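Local coordinates for protein fimbrin (Schizosaccharomyces pombe, PDB 1RT8) that binds and crosslinks actin filaments, supporting cell polarity, cytokinesis, mating and spore formation in fission yeast, at residues A109-I112 against H118-L121; V225-N228 against C234-Y237; L292-L297 against P301-F306. All coordinates share one frame; numbering follows the deposited sequence.

The three contacts follow one another along the chain, each complete before the next begins, and each falls in a different calponin-homology (CH) sequence range. Interaction 1 pairs helix 109-113 with the start of helix 117-131 in the first CH range; interaction 2 sets helix 218-230 against the loop that follows it in the second; interaction 3 does the same for helix 282-296 in the third. Interactions 1 and 2 belong to the first actin-binding region, interaction 3 to the second. Their centres lie about 31 Å (1 to 2), about 24 Å (1 to 3) and about 35 Å (2 to 3) apart, and none touches another: each is a local contact within its own part of the crosslinking core.

Interaction 1 of 3, residues A109-I112 against H118-L121. With SO4 (sulfate ion), chain B.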
loop_
_atom_site.group_PDB
_atom_site.type_symbol
_atom_site.label_atom_id
_atom_site.label_comp_id
_atom_site.label_asym_id
_atom_site.label_seq_id
_atom_site.Cartn_x
_atom_site.Cartn_y
_atom_site.Cartn_z
ATOM N N ALA A 109 9.856 2.864 13.814
ATOM C CA ALA A 109 10.838 1.806 14.002
ATOM C C ALA A 109 11.023 1.449 15.470
ATOM O O ALA A 109 11.155 0.271 15.814
ATOM C CB ALA A 109 12.177 2.209 13.380
ATOM N N GLY A 110 11.024 2.464 16.330
ATOM C CA GLY A 110 11.190 2.237 17.754
ATOM C C GLY A 110 10.021 1.520 18.406
ATOM O O GLY A 110 10.190 0.824 19.412
ATOM N N ASP A 111 8.825 1.696 17.851
ATOM C CA ASP A 111 7.640 1.044 18.391
ATOM C C ASP A 111 7.746 -0.463 18.157
ATOM O O ASP A 111 7.336 -1.263 19.005
ATOM C CB ASP A 111 6.367 1.581 17.724
ATOM C CG ASP A 111 6.127 3.056 18.008
ATOM O OD1 ASP A 111 6.323 3.486 19.162
ATOM O OD2 ASP A 111 5.727 3.785 17.079
ATOM N N ILE A 112 8.277 -0.846 16.998
ATOM C CA ILE A 112 8.449 -2.261 16.676
ATOM C C ILE A 112 9.534 -2.820 17.593
ATOM O O ILE A 112 9.372 -3.889 18.175
ATOM C CB ILE A 112 8.874 -2.472 15.207
ATOM C CG1 ILE A 112 7.765 -1.986 14.270
ATOM C CG2 ILE A 112 9.163 -3.952 14.954
ATOM C CD1 ILE A 112 8.108 -2.098 12.783
ATOM N N HIS A 118 -0.431 -3.337 20.260
ATOM C CA HIS A 118 -1.502 -2.816 19.415
ATOM C C HIS A 118 -0.966 -2.298 18.090
ATOM O O HIS A 118 -1.531 -2.573 17.030
ATOM C CB HIS A 118 -2.259 -1.701 20.141
ATOM C CG HIS A 118 -3.177 -2.200 21.212
ATOM N ND1 HIS A 118 -4.333 -2.897 20.935
ATOM C CD2 HIS A 118 -3.089 -2.140 22.562
ATOM C CE1 HIS A 118 -4.918 -3.247 22.068
ATOM N NE2 HIS A 118 -4.182 -2.800 23.071
ATOM N N LEU A 119 0.129 -1.548 18.151
ATOM C CA LEU A 119 0.740 -1.004 16.949
ATOM C C LEU A 119 1.220 -2.132 16.034
ATOM O O LEU A 119 0.926 -2.137 14.841
ATOM C CB LEU A 119 1.901 -0.084 17.334
ATOM C CG LEU A 119 1.467 1.249 17.955
ATOM C CD1 LEU A 119 2.623 1.913 18.671
ATOM C CD2 LEU A 119 0.923 2.147 16.865
ATOM N N ILE A 120 1.943 -3.098 16.587
ATOM C CA ILE A 120 2.433 -4.220 15.786
ATOM C C ILE A 120 1.282 -5.038 15.177
ATOM O O ILE A 120 1.275 -5.318 13.978
ATOM C CB ILE A 120 3.325 -5.152 16.633
ATOM C CG1 ILE A 120 4.717 -4.526 16.782
ATOM C CG2 ILE A 120 3.407 -6.540 15.993
ATOM C CD1 ILE A 120 5.662 -5.331 17.661
ATOM N N LEU A 121 0.313 -5.425 16.002
ATOM C CA LEU A 121 -0.811 -6.210 15.493
ATOM C C LEU A 121 -1.603 -5.374 14.486
ATOM O O LEU A 121 -2.163 -5.905 13.526
ATOM C CB LEU A 121 -1.715 -6.669 16.645
ATOM C CG LEU A 121 -2.536 -7.937 16.348
ATOM C CD1 LEU A 121 -1.604 -9.066 15.916
ATOM C CD2 LEU A 121 -3.336 -8.351 17.576
HETATM S S SO4 B . 0.758 -1.226 23.386
HETATM O O1 SO4 B . 1.172 -2.679 23.980
HETATM O O2 SO4 B . 0.796 -1.378 21.942
HETATM O O3 SO4 B . -0.417 -0.879 23.829
HETATM O O4 SO4 B . 1.855 -0.388 23.801
#
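Asp-111 and Leu-119 both turn CG away from their own C=O (chi1 -64° and -72°), and these torsions send the carboxylate of one and the isobutyl group of the other into the gap between helices 109-113 and 117-131. There the two side chains cross obliquely. The touching atom of Leu-119 is CD1, which lies 3.7 Å from Asp-111 CG and 3.9 Å from Asp-111 CB, a van der Waals contact of a methyl against the root of a carboxylate. The polar end of Asp-111 is used elsewhere: its OD2 accepts a hydrogen bond from the backbone N of Gly-108, and its OD1 makes a long, weak ion pair with Arg-116.

One residue further on, Ile-120 reaches across with its longer branch. The chain through CG1 is extended, which brings Ile-120 CD1 to 4.0 Å from the backbone O of Ile-112. The two isoleucines are buried, whereas Asp-111 and Leu-119 are partly exposed. Within the first calponin-homology domain, short helix 109-113 packs here against the start of the long helix 117-131. Two further helices cover the isoleucines: Ile-112 rests on Asn-89, Val-92 and Ile-93 of helix 82-99, while Ile-120 packs on Phe-44 and Phe-45 of helix 43-47. At the start of helix 117-131 a sulfate ion, probably from the crystallisation liquor, takes up backbone N-H groups. His-118 N donates to its O2 at 2.9 Å with a bent N-H...O angle of 145°, and Glu-117 N is also bonded to the ion. Another sulfate oxygen, O3, lies in the plane of the His-118 ring at its edge, 3.2 Å from CD2.

Interaction 2 of 3, residues V225-N228 against C234-Y237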
loop_
_atom_site.group_PDB
_atom_site.type_symbol
_atom_site.label_atom_id
_atom_site.label_comp_id
_atom_site.label_asym_id
_atom_site.label_seq_id
_atom_site.Cartn_x
_atom_site.Cartn_y
_atom_site.Cartn_z
ATOM N N VAL A 225 -21.212 -24.108 9.172
ATOM C CA VAL A 225 -20.832 -23.326 7.997
ATOM C C VAL A 225 -19.348 -23.487 7.717
ATOM O O VAL A 225 -18.934 -23.612 6.559
ATOM C CB VAL A 225 -21.113 -21.807 8.187
ATOM C CG1 VAL A 225 -20.291 -20.983 7.180
ATOM C CG2 VAL A 225 -22.601 -21.523 7.997
ATOM N N LEU A 226 -18.549 -23.463 8.779
ATOM C CA LEU A 226 -17.110 -23.588 8.633
ATOM C C LEU A 226 -16.717 -25.008 8.255
ATOM O O LEU A 226 -15.659 -25.219 7.662
ATOM C CB LEU A 226 -16.402 -23.145 9.916
ATOM C CG LEU A 226 -16.521 -21.642 10.190
ATOM C CD1 LEU A 226 -15.846 -21.291 11.515
ATOM C CD2 LEU A 226 -15.897 -20.867 9.045
ATOM N N GLN A 227 -17.564 -25.980 8.593
ATOM C CA GLN A 227 -17.281 -27.363 8.228
ATOM C C GLN A 227 -17.549 -27.469 6.731
ATOM O O GLN A 227 -16.868 -28.207 6.022
ATOM C CB GLN A 227 -18.166 -28.345 9.006
ATOM C CG GLN A 227 -17.985 -28.291 10.516
ATOM C CD GLN A 227 -18.470 -29.553 11.213
ATOM O OE1 GLN A 227 -19.471 -30.148 10.820
ATOM N NE2 GLN A 227 -17.765 -29.957 12.260
ATOM N N ASN A 228 -18.543 -26.721 6.252
ATOM C CA ASN A 228 -18.858 -26.707 4.823
ATOM C C ASN A 228 -17.748 -25.973 4.085
ATOM O O ASN A 228 -17.572 -26.140 2.875
ATOM C CB ASN A 228 -20.186 -25.989 4.545
ATOM C CG ASN A 228 -21.380 -26.925 4.583
ATOM O OD1 ASN A 228 -21.297 -28.078 4.147
ATOM N ND2 ASN A 228 -22.505 -26.425 5.085
ATOM N N CYS A 234 -11.499 -23.982 2.426
ATOM C CA CYS A 234 -11.573 -22.552 2.717
ATOM C C CYS A 234 -11.895 -22.228 4.172
ATOM O O CYS A 234 -12.419 -21.149 4.468
ATOM C CB CYS A 234 -12.607 -21.872 1.823
ATOM S SG CYS A 234 -12.130 -21.718 0.098
ATOM N N ARG A 235 -11.606 -23.151 5.084
ATOM C CA ARG A 235 -11.856 -22.874 6.492
ATOM C C ARG A 235 -10.620 -22.176 7.040
ATOM O O ARG A 235 -9.860 -22.743 7.829
ATOM C CB ARG A 235 -12.130 -24.150 7.288
ATOM C CG ARG A 235 -12.329 -23.869 8.773
ATOM C CD ARG A 235 -12.968 -25.022 9.523
ATOM N NE ARG A 235 -13.245 -24.648 10.909
ATOM C CZ ARG A 235 -14.136 -25.256 11.684
ATOM N NH1 ARG A 235 -14.845 -26.277 11.213
ATOM N NH2 ARG A 235 -14.323 -24.841 12.932
ATOM N N LYS A 236 -10.433 -20.933 6.612
ATOM C CA LYS A 236 -9.283 -20.136 7.020
ATOM C C LYS A 236 -9.693 -18.839 7.721
ATOM O O LYS A 236 -10.683 -18.203 7.342
ATOM C CB LYS A 236 -8.439 -19.790 5.790
ATOM C CG LYS A 236 -7.972 -20.983 4.959
ATOM C CD LYS A 236 -6.939 -21.803 5.709
ATOM C CE LYS A 236 -6.270 -22.824 4.800
ATOM N NZ LYS A 236 -5.148 -23.510 5.503
ATOM N N TYR A 237 -8.918 -18.464 8.738
ATOM C CA TYR A 237 -9.122 -17.237 9.518
ATOM C C TYR A 237 -10.318 -17.166 10.464
ATOM O O TYR A 237 -10.179 -16.746 11.617
ATOM C CB TYR A 237 -9.210 -16.015 8.598
ATOM C CG TYR A 237 -8.024 -15.789 7.699
ATOM C CD1 TYR A 237 -7.987 -16.328 6.416
ATOM C CD2 TYR A 237 -6.942 -15.018 8.123
ATOM C CE1 TYR A 237 -6.895 -16.100 5.569
ATOM C CE2 TYR A 237 -5.848 -14.785 7.289
ATOM C CZ TYR A 237 -5.830 -15.328 6.015
ATOM O OH TYR A 237 -4.750 -15.106 5.185
#
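Arg-235 and Leu-226 bury the most surface here, the arginine reaching back along the helix that the chain has just left. Its CG stands anti to the backbone N (chi1 177°) and the chain runs extended to NE, carrying the guanidinium past the last turns of helix 218-230. The two side chains cross at about a right angle. Leu-226 CB sits over the centre of one guanidinium face, 3.5 Å above its plane, with Arg-235 CZ 3.6 Å from that CB; the leucine's CD1 reaches only the margin of the group, 4.1 Å from Arg-235 NH2. Lower down the arginine, CD passes 3.3 Å from the backbone O of Leu-226.

Arg-235 is the centre of an inverse gamma turn in the loop between helices 218-230 and 240-244 of the second calponin-homology domain; its side chain lies against the preceding helix. Gln-227 flanks the guanidinium, its side chain running beside that of Arg-235 in the same direction. Gln-227 CG comes 3.8 Å from Arg-235 NH1, while the amide plane is turned 56° from the guanidinium. Two acids of helix 218-230, Glu-223 and Glu-230, form salt bridges to NH1 of Arg-235, which should help to fix the rotation of the group over Leu-226. Beyond this pair the leucine packs on Pro-240 and Met-243 of helix 240-244.

Interaction 3 of 3, residues L292-L297 against P301-F306; sequences LWLNSL and PSIHDF
Asn-295 OD1 accepts the shortest bond across this contact, from Ile-303 N at 2.8 Å. The N-H points almost exactly at the oxygen (179°) and meets a lone pair in the carbonyl plane. The other half of the same amide is used as well: Asn-295 ND2 donates to Ile-303 O at 3.2 Å, again in the carbonyl plane and on a lone pair, with the acceptor only 1° out of the amide plane. One side-chain amide thus pairs with both the N-H and the C=O of a single residue, much as a neighbouring strand would, and the two bonds together fix its rotation. A chi1 of -80° aims the amide from the last turn of helix 282-296 at the returning chain. Asn-295 OD1 also rests 3.5 Å from Ser-302 CA.

In this third calponin-homology domain the chain leaves that helix, turns, and comes back past it as an irregular loop before entering helix 306-309; the asparagine ties this loop to the helix. Beside the amide, apolar side chains meet. Ile-303 turns its CG1 branch inward and puts CD1 3.8 Å from Leu-294 CB, the two side chains crossing at a slant. Leu-294 CD1 lies obliquely to the Phe-306 ring, 4.4 Å from its CE1. The phenylalanine also packs on Thr-382 and Leu-383 of helix 379-397, and Ile-315 of helix 314-323 touches Ile-303.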
loop_
_atom_site.group_PDB
_atom_site.type_symbol
_atom_site.label_atom_id
_atom_site.label_comp_id
_atom_site.label_asym_id
_atom_site.label_seq_id
_atom_site.Cartn_x
_atom_site.Cartn_y
_atom_site.Cartn_z
ATOM N N LEU A 292 -0.336 7.332 -4.329
ATOM C CA LEU A 292 0.253 6.876 -3.077
ATOM C C LEU A 292 0.683 8.095 -2.272
ATOM O O LEU A 292 0.423 8.181 -1.074
ATOM C CB LEU A 292 1.467 5.981 -3.348
ATOM C CG LEU A 292 1.213 4.584 -3.928
ATOM C CD1 LEU A 292 2.512 4.014 -4.479
ATOM C CD2 LEU A 292 0.642 3.670 -2.839
ATOM N N TRP A 293 1.325 9.051 -2.933
ATOM C CA TRP A 293 1.784 10.250 -2.240
ATOM C C TRP A 293 0.632 11.034 -1.603
ATOM O O TRP A 293 0.625 11.275 -0.394
ATOM C CB TRP A 293 2.560 11.157 -3.198
ATOM C CG TRP A 293 3.004 12.427 -2.543
ATOM C CD1 TRP A 293 3.877 12.547 -1.504
ATOM C CD2 TRP A 293 2.560 13.755 -2.851
ATOM N NE1 TRP A 293 4.003 13.869 -1.139
ATOM C CE2 TRP A 293 3.206 14.631 -1.951
ATOM C CE3 TRP A 293 1.677 14.287 -3.798
ATOM C CZ2 TRP A 293 3.000 16.013 -1.967
ATOM C CZ3 TRP A 293 1.468 15.667 -3.816
ATOM C CH2 TRP A 293 2.128 16.513 -2.904
ATOM N N LEU A 294 -0.342 11.440 -2.408
ATOM C CA LEU A 294 -1.475 12.186 -1.868
ATOM C C LEU A 294 -2.174 11.411 -0.744
ATOM O O LEU A 294 -2.540 11.996 0.270
ATOM C CB LEU A 294 -2.480 12.515 -2.980
ATOM C CG LEU A 294 -2.051 13.624 -3.947
ATOM C CD1 LEU A 294 -2.964 13.630 -5.174
ATOM C CD2 LEU A 294 -2.094 14.970 -3.237
ATOM N N ASN A 295 -2.354 10.100 -0.916
ATOM C CA ASN A 295 -3.020 9.310 0.118
ATOM C C ASN A 295 -2.183 9.303 1.384
ATOM O O ASN A 295 -2.724 9.187 2.483
ATOM C CB ASN A 295 -3.269 7.859 -0.331
ATOM C CG ASN A 295 -4.495 7.717 -1.231
ATOM O OD1 ASN A 295 -5.354 8.595 -1.271
ATOM N ND2 ASN A 295 -4.585 6.597 -1.940
ATOM N N SER A 296 -0.867 9.443 1.228
ATOM C CA SER A 296 0.036 9.456 2.373
ATOM C C SER A 296 -0.196 10.706 3.212
ATOM O O SER A 296 0.184 10.758 4.383
ATOM C CB SER A 296 1.507 9.394 1.916
ATOM O OG SER A 296 2.018 10.680 1.600
ATOM N N LEU A 297 -0.816 11.714 2.611
ATOM C CA LEU A 297 -1.099 12.967 3.302
ATOM C C LEU A 297 -2.430 12.840 4.031
ATOM O O LEU A 297 -2.916 13.801 4.647
ATOM C CB LEU A 297 -1.194 14.100 2.295
ATOM C CG LEU A 297 0.044 14.360 1.452
ATOM C CD1 LEU A 297 -0.232 15.508 0.489
ATOM C CD2 LEU A 297 1.208 14.694 2.368
ATOM N N PRO A 301 -11.570 10.730 1.308
ATOM C CA PRO A 301 -11.813 9.496 0.550
ATOM C C PRO A 301 -10.509 9.126 -0.097
ATOM O O PRO A 301 -10.105 9.792 -1.048
ATOM C CB PRO A 301 -12.848 9.896 -0.517
ATOM C CG PRO A 301 -13.266 11.303 -0.141
ATOM C CD PRO A 301 -12.087 11.897 0.585
ATOM N N SER A 302 -9.839 8.100 0.416
ATOM C CA SER A 302 -8.573 7.683 -0.175
ATOM C C SER A 302 -8.814 7.589 -1.663
ATOM O O SER A 302 -9.918 7.251 -2.087
ATOM C CB SER A 302 -8.166 6.308 0.324
ATOM O OG SER A 302 -8.123 6.306 1.740
ATOM N N ILE A 303 -7.784 7.866 -2.450
ATOM C CA ILE A 303 -7.897 7.816 -3.899
ATOM C C ILE A 303 -7.750 6.405 -4.467
ATOM O O ILE A 303 -6.850 5.658 -4.066
ATOM C CB ILE A 303 -6.811 8.697 -4.558
ATOM C CG1 ILE A 303 -6.957 10.144 -4.102
ATOM C CG2 ILE A 303 -6.869 8.559 -6.078
ATOM C CD1 ILE A 303 -5.714 10.956 -4.311
ATOM N N HIS A 304 -8.616 6.047 -5.410
ATOM C CA HIS A 304 -8.539 4.730 -6.051
ATOM C C HIS A 304 -8.646 4.875 -7.562
ATOM O O HIS A 304 -8.515 3.905 -8.310
ATOM C CB HIS A 304 -9.643 3.812 -5.504
ATOM C CG HIS A 304 -9.437 3.430 -4.065
ATOM N ND1 HIS A 304 -8.475 2.525 -3.672
ATOM C CD2 HIS A 304 -10.008 3.888 -2.923
ATOM C CE1 HIS A 304 -8.455 2.445 -2.353
ATOM N NE2 HIS A 304 -9.375 3.262 -1.874
ATOM N N ASP A 305 -8.849 6.117 -7.993
ATOM C CA ASP A 305 -8.971 6.460 -9.412
ATOM C C ASP A 305 -8.526 7.921 -9.576
ATOM O O ASP A 305 -9.345 8.845 -9.536
ATOM C CB ASP A 305 -10.428 6.290 -9.870
ATOM C CG ASP A 305 -10.578 6.368 -11.378
ATOM O OD1 ASP A 305 -9.591 6.724 -12.043
ATOM O OD2 ASP A 305 -11.677 6.079 -11.895
ATOM N N PHE A 306 -7.218 8.102 -9.750
ATOM C CA PHE A 306 -6.580 9.410 -9.886
ATOM C C PHE A 306 -7.218 10.354 -10.908
ATOM O O PHE A 306 -7.367 11.549 -10.651
ATOM C CB PHE A 306 -5.098 9.212 -10.240
ATOM C CG PHE A 306 -4.305 10.499 -10.369
ATOM C CD1 PHE A 306 -3.681 11.062 -9.260
ATOM C CD2 PHE A 306 -4.143 11.121 -11.612
ATOM C CE1 PHE A 306 -2.902 12.221 -9.389
ATOM C CE2 PHE A 306 -3.372 12.271 -11.749
ATOM C CZ PHE A 306 -2.749 12.821 -10.634
#